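Local coordinates for protein beta-1,4-mannanase (Caldicellulosiruptor saccharolyticus, PDB 1PMH) that binds mannohexaose through a family 27 carbohydrate-binding module that probably helps hold this mannan-hydrolysing enzyme on its polysaccharide substrate, at residues D111-L116 / Q157-F162; V7-E12 / L65-G70. All coordinates share one frame; numbering follows the deposited sequence. Where two conformers were deposited one is given.

Overall arrangement
The fold is a jellyroll beta-sandwich of two antiparallel sheets, and the two contacts lie 14 Å apart, centre to centre. Contact 1 stays within one sheet, on its glycan-binding face. Contact 2 crosses from that sheet, at strand 61-68, to strand 7-9 of the other. They meet where strands 61-68 and 153-165 run side by side: Phe160 N approaches Leu65 O at 2.8 Å, probably as a hydrogen bond. Along the chain they follow in series, 7-12 with 65-70 closing before 111-116 with 157-162 opens. The neighbouring strands thus tie the mannose-binding surface to a sandwich interior whose other sheet leads to the calcium site.

Contact 1: residues D111-L116 / Q157-F162; sequences DGWKEL and QLVFQF. With BMA (beta-D-mannopyranose), chain B; BMA (beta-D-mannopyranose), chain C; EDO (1,2-ethanediol), chain G.
The mannan-binding site of the module is built here from Trp113 and Gln161, with Val159 beside them. One face of the Trp113 indole carries the mannose of chain B, whose C5 lies over the ring centre, 3.5 Å from CD2. C1 and C3 of the same sugar also turn to this face, C1 3.8 Å from NE1, a CH-pi arrangement familiar from carbohydrate-binding modules. With chi1 at -173°, CG of Trp113 stands anti to the backbone N, which carries the six-membered ring over to strand 157-162. There CZ3 packs on Val159 CG1 at 4.1 Å, and CZ2 comes 3.5 Å from Gln161 NE2. The two side chains cross at about a right angle, with the amide tilted 29° from the indole plane.

No hydrogen bond joins the two segments directly, because strand 102-109 lies between their strands in the sheet: Val159 pairs through its backbone with Val108, Leu116 with Val107. Gln161, fully extended, grips the mannose of chain C with both ends of its amide. OE1 accepts from O2 at 2.6 Å, while NE2 donates to O3 at 3.0 Å with an angle of 157°. A further bond from NE2 to Asp64 OD1 helps fix which way round the amide sits.

In the conformer described, Glu115 OE2 uses its anti lone pair to accept from Trp113 NE1 at 3.0 Å, close to the indole plane, which would be expected to resist rotation of the ring beneath its sugar. The same oxygen forms a salt bridge with Lys106 NZ, itself bonded to a mannose. At the other end of 157-162, Gln157 NE2 donates to ethanediol O1 at 3.0 Å, and Gln157 OE1 accepts from Asn110 ND2.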
ATOM      1  N   ASP A 111      -5.674   8.915  12.084  1.00 15.37           N
ATOM      2  CA  ASP A 111      -6.194   9.461  13.326  1.00 16.23           C
ATOM      3  C   ASP A 111      -5.275  10.643  13.633  1.00 16.23           C
ATOM      4  O   ASP A 111      -4.098  10.470  13.981  1.00 18.26           O
ATOM      5  CB  ASP A 111      -6.148   8.459  14.453  1.00 16.98           C
ATOM      6  CG  ASP A 111      -6.847   8.989  15.696  0.90 16.75           C
ATOM      7  OD1 ASP A 111      -6.447  10.092  16.133  0.90 20.21           O
ATOM      8  OD2 ASP A 111      -7.721   8.289  16.227  0.90 17.23           O
ATOM      9  N   GLY A 112      -5.716  11.835  13.248  1.00 16.90           N
ATOM     10  CA  GLY A 112      -4.866  13.005  13.193  1.00 17.80           C
ATOM     11  C   GLY A 112      -3.736  12.899  12.190  1.00 18.04           C
ATOM     12  O   GLY A 112      -2.806  13.712  12.264  1.00 18.75           O
ATOM     13  N   TRP A 113      -3.814  11.955  11.248  1.00 16.38           N
ATOM     14  CA  TRP A 113      -2.787  11.693  10.228  1.00 16.04           C
ATOM     15  C   TRP A 113      -1.444  11.364  10.884  1.00 15.34           C
ATOM     16  O   TRP A 113      -0.564  12.197  11.046  1.00 17.13           O
ATOM     17  CB  TRP A 113      -2.648  12.841   9.233  1.00 16.30           C
ATOM     18  CG  TRP A 113      -1.730  12.516   8.080  1.00 16.51           C
ATOM     19  CD1 TRP A 113      -0.386  12.826   7.973  1.00 17.42           C
ATOM     20  CD2 TRP A 113      -2.082  11.875   6.884  1.00 16.86           C
ATOM     21  NE1 TRP A 113       0.132  12.378   6.779  1.00 17.53           N
ATOM     22  CE2 TRP A 113      -0.905  11.828   6.079  1.00 17.23           C
ATOM     23  CE3 TRP A 113      -3.291  11.378   6.387  1.00 16.82           C
ATOM     24  CZ2 TRP A 113      -0.919  11.266   4.796  1.00 17.83           C
ATOM     25  CZ3 TRP A 113      -3.274  10.807   5.112  1.00 18.30           C
ATOM     26  CH2 TRP A 113      -2.101  10.774   4.374  1.00 18.18           C
ATOM     27  N   LYS A 114      -1.272  10.108  11.267  1.00 15.75           N
ATOM     28  CA  LYS A 114      -0.083   9.604  11.919  1.00 15.63           C
ATOM     29  C   LYS A 114       0.712   8.742  10.969  1.00 15.10           C
ATOM     30  O   LYS A 114       0.312   7.634  10.626  1.00 15.79           O
ATOM     31  CB  LYS A 114      -0.534   8.793  13.133  0.50 16.70           C
ATOM     32  CG  LYS A 114       0.577   8.304  14.013  0.50 17.60           C
ATOM     33  CD  LYS A 114       1.332   9.447  14.649  0.50 19.70           C
ATOM     34  CE  LYS A 114       2.423   8.891  15.526  0.50 23.22           C
ATOM     35  NZ  LYS A 114       3.329   9.912  16.122  0.50 28.65           N
ATOM     36  N   GLU A 115       1.805   9.264  10.480  1.00 15.52           N
ATOM     37  CA  GLU A 115       2.673   8.522   9.603  1.00 15.61           C
ATOM     38  C   GLU A 115       3.405   7.459  10.401  1.00 15.69           C
ATOM     39  O   GLU A 115       4.062   7.758  11.392  1.00 17.96           O
ATOM     40  CB  GLU A 115       3.659   9.440   8.885  0.65 18.21           C
ATOM     41  CG  GLU A 115       2.919  10.493   8.071  0.65 18.34           C
ATOM     42  CD  GLU A 115       3.726  11.460   7.243  0.65 21.25           C
ATOM     43  OE1 GLU A 115       4.905  11.181   7.085  0.65 21.85           O
ATOM     44  OE2 GLU A 115       3.153  12.422   6.700  0.65 17.42           O
ATOM     45  N   LEU A 116       3.312   6.226   9.926  1.00 14.86           N
ATOM     46  CA  LEU A 116       4.075   5.133  10.463  1.00 15.59           C
ATOM     47  C   LEU A 116       5.411   4.959   9.809  1.00 15.43           C
ATOM     48  O   LEU A 116       6.388   4.566  10.456  1.00 16.87           O
ATOM     49  CB  LEU A 116       3.305   3.812  10.364  1.00 15.51           C
ATOM     50  CG  LEU A 116       1.897   3.800  10.981  1.00 15.63           C
ATOM     51  CD1 LEU A 116       1.349   2.396  10.826  1.00 16.63           C
ATOM     52  CD2 LEU A 116       1.911   4.305  12.414  1.00 16.75           C
ATOM     53  N   GLN A 157      -8.780   3.972  10.024  1.00 15.06           N
ATOM     54  CA  GLN A 157      -8.528   4.100   8.588  1.00 15.05           C
ATOM     55  C   GLN A 157      -7.021   4.006   8.355  1.00 14.10           C
ATOM     56  O   GLN A 157      -6.251   4.840   8.824  1.00 15.93           O
ATOM     57  CB  GLN A 157      -9.125   5.400   8.062  1.00 15.50           C
ATOM     58  CG  GLN A 157      -9.071   5.412   6.549  1.00 16.71           C
ATOM     59  CD  GLN A 157      -9.533   6.713   5.949  1.00 16.15           C
ATOM     60  OE1 GLN A 157      -9.185   7.797   6.430  1.00 18.28           O
ATOM     61  NE2 GLN A 157     -10.343   6.628   4.893  1.00 17.64           N
ATOM     62  N   LEU A 158      -6.642   3.010   7.566  1.00 14.21           N
ATOM     63  CA  LEU A 158      -5.254   2.849   7.126  1.00 14.17           C
ATOM     64  C   LEU A 158      -5.180   3.481   5.750  1.00 14.69           C
ATOM     65  O   LEU A 158      -6.015   3.191   4.897  1.00 16.12           O
ATOM     66  CB  LEU A 158      -4.935   1.371   7.070  1.00 15.88           C
ATOM     67  CG  LEU A 158      -3.542   0.922   6.742  1.00 17.96           C
ATOM     68  CD1 LEU A 158      -2.511   1.386   7.720  1.00 20.90           C
ATOM     69  CD2 LEU A 158      -3.524  -0.590   6.597  1.00 20.63           C
ATOM     70  N   VAL A 159      -4.146   4.301   5.554  1.00 14.00           N
ATOM     71  CA  VAL A 159      -3.939   5.008   4.314  1.00 13.83           C
ATOM     72  C   VAL A 159      -2.561   4.689   3.765  1.00 13.14           C
ATOM     73  O   VAL A 159      -1.565   4.743   4.491  1.00 14.49           O
ATOM     74  CB  VAL A 159      -4.128   6.507   4.475  1.00 14.65           C
ATOM     75  CG1 VAL A 159      -3.802   7.258   3.183  1.00 16.47           C
ATOM     76  CG2 VAL A 159      -5.549   6.828   4.942  1.00 15.85           C
ATOM     77  N   PHE A 160      -2.545   4.380   2.471  1.00 13.43           N
ATOM     78  CA  PHE A 160      -1.328   4.321   1.689  1.00 13.11           C
ATOM     79  C   PHE A 160      -1.322   5.520   0.745  1.00 12.95           C
ATOM     80  O   PHE A 160      -2.237   5.683  -0.043  1.00 14.03           O
ATOM     81  CB  PHE A 160      -1.229   3.057   0.852  1.00 14.20           C
ATOM     82  CG  PHE A 160      -0.959   1.827   1.657  1.00 15.70           C
ATOM     83  CD1 PHE A 160      -1.950   1.240   2.373  1.00 18.08           C
ATOM     84  CD2 PHE A 160       0.318   1.254   1.671  1.00 17.71           C
ATOM     85  CE1 PHE A 160      -1.730   0.088   3.155  1.00 20.51           C
ATOM     86  CE2 PHE A 160       0.563   0.128   2.409  1.00 21.01           C
ATOM     87  CZ  PHE A 160      -0.484  -0.421   3.134  1.00 20.56           C
ATOM     88  N   GLN A 161      -0.306   6.379   0.900  1.00 13.19           N
ATOM     89  CA  GLN A 161      -0.103   7.500   0.032  1.00 13.44           C
ATOM     90  C   GLN A 161       0.979   7.145  -0.977  1.00 13.51           C
ATOM     91  O   GLN A 161       1.986   6.591  -0.608  1.00 14.10           O
ATOM     92  CB  GLN A 161       0.284   8.734   0.821  1.00 14.36           C
ATOM     93  CG  GLN A 161       0.470   9.957  -0.061  1.00 15.01           C
ATOM     94  CD  GLN A 161       0.763  11.172   0.792  1.00 16.13           C
ATOM     95  OE1 GLN A 161       1.924  11.611   0.893  1.00 18.88           O
ATOM     96  NE2 GLN A 161      -0.249  11.717   1.418  1.00 17.78           N
ATOM     97  N   PHE A 162       0.750   7.500  -2.246  1.00 13.51           N
ATOM     98  CA  PHE A 162       1.731   7.363  -3.290  1.00 13.69           C
ATOM     99  C   PHE A 162       1.947   8.728  -3.883  1.00 14.73           C
ATOM    100  O   PHE A 162       0.984   9.453  -4.122  1.00 16.65           O
ATOM    101  CB  PHE A 162       1.228   6.405  -4.371  1.00 14.48           C
ATOM    102  CG  PHE A 162       1.046   5.019  -3.897  1.00 14.73           C
ATOM    103  CD1 PHE A 162      -0.131   4.608  -3.295  1.00 14.99           C
ATOM    104  CD2 PHE A 162       2.074   4.082  -4.050  1.00 16.92           C
ATOM    105  CE1 PHE A 162      -0.253   3.313  -2.811  1.00 17.04           C
ATOM    106  CE2 PHE A 162       1.914   2.792  -3.534  1.00 17.81           C
ATOM    107  CZ  PHE A 162       0.755   2.433  -2.969  1.00 18.30           C
TER
HETATM  108  C1  BMA B   4      -0.897  15.802   5.476  1.00 18.62           C
HETATM  109  C2  BMA B   4      -1.518  16.862   6.382  1.00 20.92           C
HETATM  110  C3  BMA B   4      -2.710  16.179   6.997  1.00 19.89           C
HETATM  111  C4  BMA B   4      -3.646  15.619   5.946  1.00 21.29           C
HETATM  112  C5  BMA B   4      -2.920  14.711   4.947  1.00 20.66           C
HETATM  113  C6  BMA B   4      -3.743  14.150   3.794  1.00 20.41           C
HETATM  114  O2  BMA B   4      -1.901  17.996   5.651  1.00 21.96           O
HETATM  115  O3  BMA B   4      -3.356  17.109   7.849  1.00 23.23           O
HETATM  116  O4  BMA B   4      -4.577  14.806   6.596  1.00 21.73           O
HETATM  117  O5  BMA B   4      -1.812  15.452   4.459  1.00 18.91           O
HETATM  118  O6  BMA B   4      -4.345  15.182   3.062  1.00 21.71           O
HETATM  119  C1  BMA C   3       3.288  15.597   2.518  1.00 18.00           C
HETATM  120  C2  BMA C   3       2.131  14.706   2.188  1.00 17.64           C
HETATM  121  C3  BMA C   3       0.890  15.305   2.842  1.00 17.69           C
HETATM  122  C4  BMA C   3       1.155  15.538   4.340  1.00 18.20           C
HETATM  123  C5  BMA C   3       2.446  16.298   4.565  1.00 19.83           C
HETATM  124  C6  BMA C   3       2.748  16.361   6.052  1.00 21.38           C
HETATM  125  O2  BMA C   3       2.367  13.415   2.702  1.00 17.67           O
HETATM  126  O3  BMA C   3      -0.229  14.455   2.562  1.00 18.88           O
HETATM  127  O4  BMA C   3       0.183  16.408   4.850  1.00 19.16           O
HETATM  128  O5  BMA C   3       3.516  15.660   3.921  1.00 18.08           O
HETATM  129  O6  BMA C   3       3.809  17.231   6.232  1.00 24.96           O
HETATM  130  C1  EDO G 404     -11.626   3.635   1.945  1.00 34.89           C
HETATM  131  O1  EDO G 404     -11.253   4.480   3.019  1.00 22.39           O
HETATM  132  C2  EDO G 404     -12.877   2.800   2.171  1.00 28.00           C
HETATM  133  O2  EDO G 404     -12.772   1.775   3.129  1.00 25.71           O

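Contact 2: residues V7-E12 / L65-G70. Unlike the reference sequence in segment 65-70: Ile69 (reference Phe). With CA (calcium ion), chain D; EDO (1,2-ethanediol), chain G.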
ATOM      1  N   VAL A   7      -4.730  -8.623  11.837  1.00 19.36           N
ATOM      2  CA  VAL A   7      -5.674  -8.227  10.808  1.00 19.73           C
ATOM      3  C   VAL A   7      -4.953  -8.461   9.485  1.00 18.08           C
ATOM      4  O   VAL A   7      -3.896  -7.913   9.250  1.00 18.66           O
ATOM      5  CB  VAL A   7      -6.080  -6.755  10.908  1.00 21.10           C
ATOM      6  CG1 VAL A   7      -7.000  -6.389   9.791  1.00 24.51           C
ATOM      7  CG2 VAL A   7      -6.706  -6.413  12.236  1.00 24.14           C
ATOM      8  N   VAL A   8      -5.487  -9.372   8.674  1.00 18.52           N
ATOM      9  CA  VAL A   8      -4.789  -9.843   7.490  1.00 18.70           C
ATOM     10  C   VAL A   8      -5.586  -9.456   6.245  1.00 18.15           C
ATOM     11  O   VAL A   8      -6.626 -10.045   5.911  1.00 22.25           O
ATOM     12  CB  VAL A   8      -4.646 -11.378   7.519  1.00 20.20           C
ATOM     13  CG1 VAL A   8      -3.912 -11.888   6.312  1.00 22.87           C
ATOM     14  CG2 VAL A   8      -3.837 -11.740   8.765  1.00 23.60           C
ATOM     15  N   LEU A   9      -5.097  -8.451   5.526  1.00 17.02           N
ATOM     16  CA  LEU A   9      -5.705  -7.938   4.299  1.00 17.28           C
ATOM     17  C   LEU A   9      -4.885  -8.498   3.131  1.00 17.34           C
ATOM     18  O   LEU A   9      -3.960  -7.884   2.606  1.00 17.56           O
ATOM     19  CB  LEU A   9      -5.750  -6.418   4.349  0.50 17.75           C
ATOM     20  CG  LEU A   9      -6.301  -5.792   5.630  0.50 16.96           C
ATOM     21  CD1 LEU A   9      -6.391  -4.286   5.509  0.50 20.56           C
ATOM     22  CD2 LEU A   9      -7.686  -6.350   5.940  0.50 17.34           C
ATOM     23  N   ASP A  10      -5.276  -9.707   2.753  1.00 18.04           N
ATOM     24  CA  ASP A  10      -4.569 -10.506   1.755  1.00 19.26           C
ATOM     25  C   ASP A  10      -5.320 -10.635   0.424  1.00 17.44           C
ATOM     26  O   ASP A  10      -4.814 -11.264  -0.498  1.00 18.28           O
ATOM     27  CB  ASP A  10      -4.189 -11.893   2.269  1.00 20.19           C
ATOM     28  CG  ASP A  10      -5.357 -12.728   2.699  1.00 22.22           C
ATOM     29  OD1 ASP A  10      -6.522 -12.342   2.484  1.00 23.13           O
ATOM     30  OD2 ASP A  10      -5.107 -13.811   3.283  1.00 27.72           O
ATOM     31  N   PHE A  11      -6.518 -10.073   0.362  1.00 18.29           N
ATOM     32  CA  PHE A  11      -7.382 -10.047  -0.810  1.00 18.10           C
ATOM     33  C   PHE A  11      -7.834 -11.450  -1.212  1.00 18.97           C
ATOM     34  O   PHE A  11      -8.386 -11.613  -2.303  1.00 19.57           O
ATOM     35  CB  PHE A  11      -6.737  -9.258  -1.956  1.00 17.00           C
ATOM     36  CG  PHE A  11      -6.268  -7.913  -1.461  1.00 16.21           C
ATOM     37  CD1 PHE A  11      -7.203  -6.908  -1.231  1.00 17.30           C
ATOM     38  CD2 PHE A  11      -4.947  -7.699  -1.105  1.00 16.54           C
ATOM     39  CE1 PHE A  11      -6.827  -5.715  -0.653  1.00 17.08           C
ATOM     40  CE2 PHE A  11      -4.558  -6.484  -0.504  1.00 16.20           C
ATOM     41  CZ  PHE A  11      -5.487  -5.509  -0.298  1.00 16.02           C
ATOM     42  N   GLU A  12      -7.661 -12.459  -0.360  1.00 19.80           N
ATOM     43  CA  GLU A  12      -7.862 -13.829  -0.787  1.00 20.77           C
ATOM     44  C   GLU A  12      -9.336 -14.193  -0.894  1.00 22.99           C
ATOM     45  O   GLU A  12      -9.657 -15.220  -1.484  1.00 24.13           O
ATOM     46  CB  GLU A  12      -7.047 -14.796   0.063  1.00 23.56           C
ATOM     47  CG  GLU A  12      -5.550 -14.690  -0.187  1.00 23.00           C
ATOM     48  CD  GLU A  12      -5.182 -14.859  -1.651  1.00 20.21           C
ATOM     49  OE1 GLU A  12      -5.397 -15.972  -2.246  1.00 22.51           O
ATOM     50  OE2 GLU A  12      -4.681 -13.870  -2.230  1.00 19.05           O
ATOM     51  N   LEU A  65      -4.966   6.267  -0.888  1.00 13.95           N
ATOM     52  CA  LEU A  65      -5.754   5.040  -0.892  1.00 14.17           C
ATOM     53  C   LEU A  65      -6.052   4.704   0.559  1.00 13.75           C
ATOM     54  O   LEU A  65      -5.141   4.601   1.334  1.00 15.74           O
ATOM     55  CB  LEU A  65      -4.908   3.938  -1.531  1.00 15.07           C
ATOM     56  CG  LEU A  65      -5.530   2.568  -1.567  1.00 15.25           C
ATOM     57  CD1 LEU A  65      -6.568   2.430  -2.695  1.00 17.36           C
ATOM     58  CD2 LEU A  65      -4.416   1.541  -1.708  1.00 17.41           C
ATOM     59  N   GLY A  66      -7.307   4.467   0.901  1.00 14.56           N
ATOM     60  CA  GLY A  66      -7.661   4.118   2.252  1.00 15.35           C
ATOM     61  C   GLY A  66      -8.440   2.837   2.366  1.00 14.76           C
ATOM     62  O   GLY A  66      -9.124   2.421   1.435  1.00 16.24           O
ATOM     63  N   THR A  67      -8.405   2.239   3.553  1.00 15.04           N
ATOM     64  CA  THR A  67      -9.322   1.188   3.920  1.00 15.24           C
ATOM     65  C   THR A  67      -9.751   1.397   5.368  1.00 14.56           C
ATOM     66  O   THR A  67      -8.958   1.835   6.181  1.00 16.65           O
ATOM     67  CB  THR A  67      -8.760  -0.229   3.678  1.00 17.56           C
ATOM     68  OG1 THR A  67      -9.801  -1.195   3.846  1.00 21.27           O
ATOM     69  CG2 THR A  67      -7.632  -0.569   4.618  1.00 19.64           C
ATOM     70  N   TRP A  68     -10.989   1.061   5.664  1.00 16.23           N
ATOM     71  CA  TRP A  68     -11.477   1.039   7.005  1.00 15.70           C
ATOM     72  C   TRP A  68     -11.380  -0.368   7.485  1.00 17.10           C
ATOM     73  O   TRP A  68     -11.877  -1.312   6.855  1.00 18.39           O
ATOM     74  CB  TRP A  68     -12.941   1.511   7.046  1.00 17.44           C
ATOM     75  CG  TRP A  68     -13.060   2.982   6.865  1.00 16.29           C
ATOM     76  CD1 TRP A  68     -13.423   3.651   5.725  1.00 18.26           C
ATOM     77  CD2 TRP A  68     -12.842   3.978   7.842  1.00 15.78           C
ATOM     78  NE1 TRP A  68     -13.426   5.002   5.932  1.00 18.38           N
ATOM     79  CE2 TRP A  68     -13.075   5.238   7.233  1.00 17.16           C
ATOM     80  CE3 TRP A  68     -12.492   3.942   9.208  1.00 15.70           C
ATOM     81  CZ2 TRP A  68     -12.948   6.432   7.935  1.00 17.47           C
ATOM     82  CZ3 TRP A  68     -12.386   5.123   9.894  1.00 15.85           C
ATOM     83  CH2 TRP A  68     -12.573   6.356   9.253  1.00 16.77           C
ATOM     84  N   ILE A  69     -10.746  -0.562   8.602  1.00 17.41           N
ATOM     85  CA  ILE A  69     -10.730  -1.872   9.195  1.00 19.36           C
ATOM     86  C   ILE A  69     -12.152  -2.402   9.419  1.00 20.07           C
ATOM     87  O   ILE A  69     -13.035  -1.699   9.908  1.00 20.74           O
ATOM     88  CB  ILE A  69      -9.857  -1.889  10.452  0.60 23.18           C
ATOM     89  CG1 ILE A  69      -8.508  -1.190  10.247  0.60 24.00           C
ATOM     90  CG2 ILE A  69      -9.624  -3.302  10.965  0.60 25.37           C
ATOM     91  CD1 ILE A  69      -7.583  -1.752   9.227  0.60 30.31           C
ATOM     92  N   GLY A  70     -12.424  -3.613   8.935  1.00 21.24           N
ATOM     93  CA  GLY A  70     -13.752  -4.182   9.045  1.00 23.92           C
ATOM     94  C   GLY A  70     -14.819  -3.547   8.174  1.00 22.97           C
ATOM     95  O   GLY A  70     -15.977  -3.905   8.278  1.00 26.10           O
TER
HETATM   96 CA    CA D 300      -3.109 -12.138  -1.867  1.00 16.50          CA
HETATM   97  C1  EDO G 404     -11.626   3.635   1.945  1.00 34.89           C
HETATM   98  O1  EDO G 404     -11.253   4.480   3.019  1.00 22.39           O
HETATM   99  C2  EDO G 404     -12.877   2.800   2.171  1.00 28.00           C
HETATM  100  O2  EDO G 404     -12.772   1.775   3.129  1.00 25.71           O
HETATM  101  O   HOH W   1      -2.096 -13.183  -0.058  1.00 18.40           O
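Asp10 O and Glu12 OE2 each bind the calcium ion at 2.4 Å, just beyond the strand that packs on 65-70, and a water joins them in the metal shell. Asn44, Tyr46 and Asp176 complete the site. An Asx turn shapes the loop: Glu12 N donates to Asp10 OD1 at 3.1 Å, meeting it from well above the carboxylate plane. Glu12 bends back at chi2 (-55°) to bring its carboxylate to the metal, while its OE1 takes the backbone N-H of Lys45.

Across the beta-sandwich, strand 7-9 of one sheet faces strand 61-68 of the other, and no hydrogen bond links the two segments; apolar branches do the touching. Leu9 and Thr67 reach toward each other tip to tip, CD1 to CG2 at 4.0 Å, in the Leu9 conformer described. Thr67 points its methyl at the opposing sheet because OG1 is swung anti to the backbone N (chi1 -170°); that hydroxyl is hydrogen-bonded to Met17 O. Val7 CG1 packs on Ile69 CG2 at 4.2 Å, for one of two conformers of Ile69, which also rests on Ile180 of the strand beside Val7.

Trp68 takes no part in the packing on strand 7-9; its indole lies against Arg155 and Gln157 of the neighbouring strand. Its backbone N donates to ethanediol O2 at 3.2 Å, and CD1 lies 3.3 Å from that same O2, which sits near the ring plane at its edge. An alanine here would keep the backbone donor but would probably leave Arg155 and Gln157 without their indole neighbour and the ethanediol without a wall on that side. Back in the calcium-binding loop, Phe11 lays one ring face against the backbone of Leu9, whose C stands 4.1 Å above the ring plane, toward the rim.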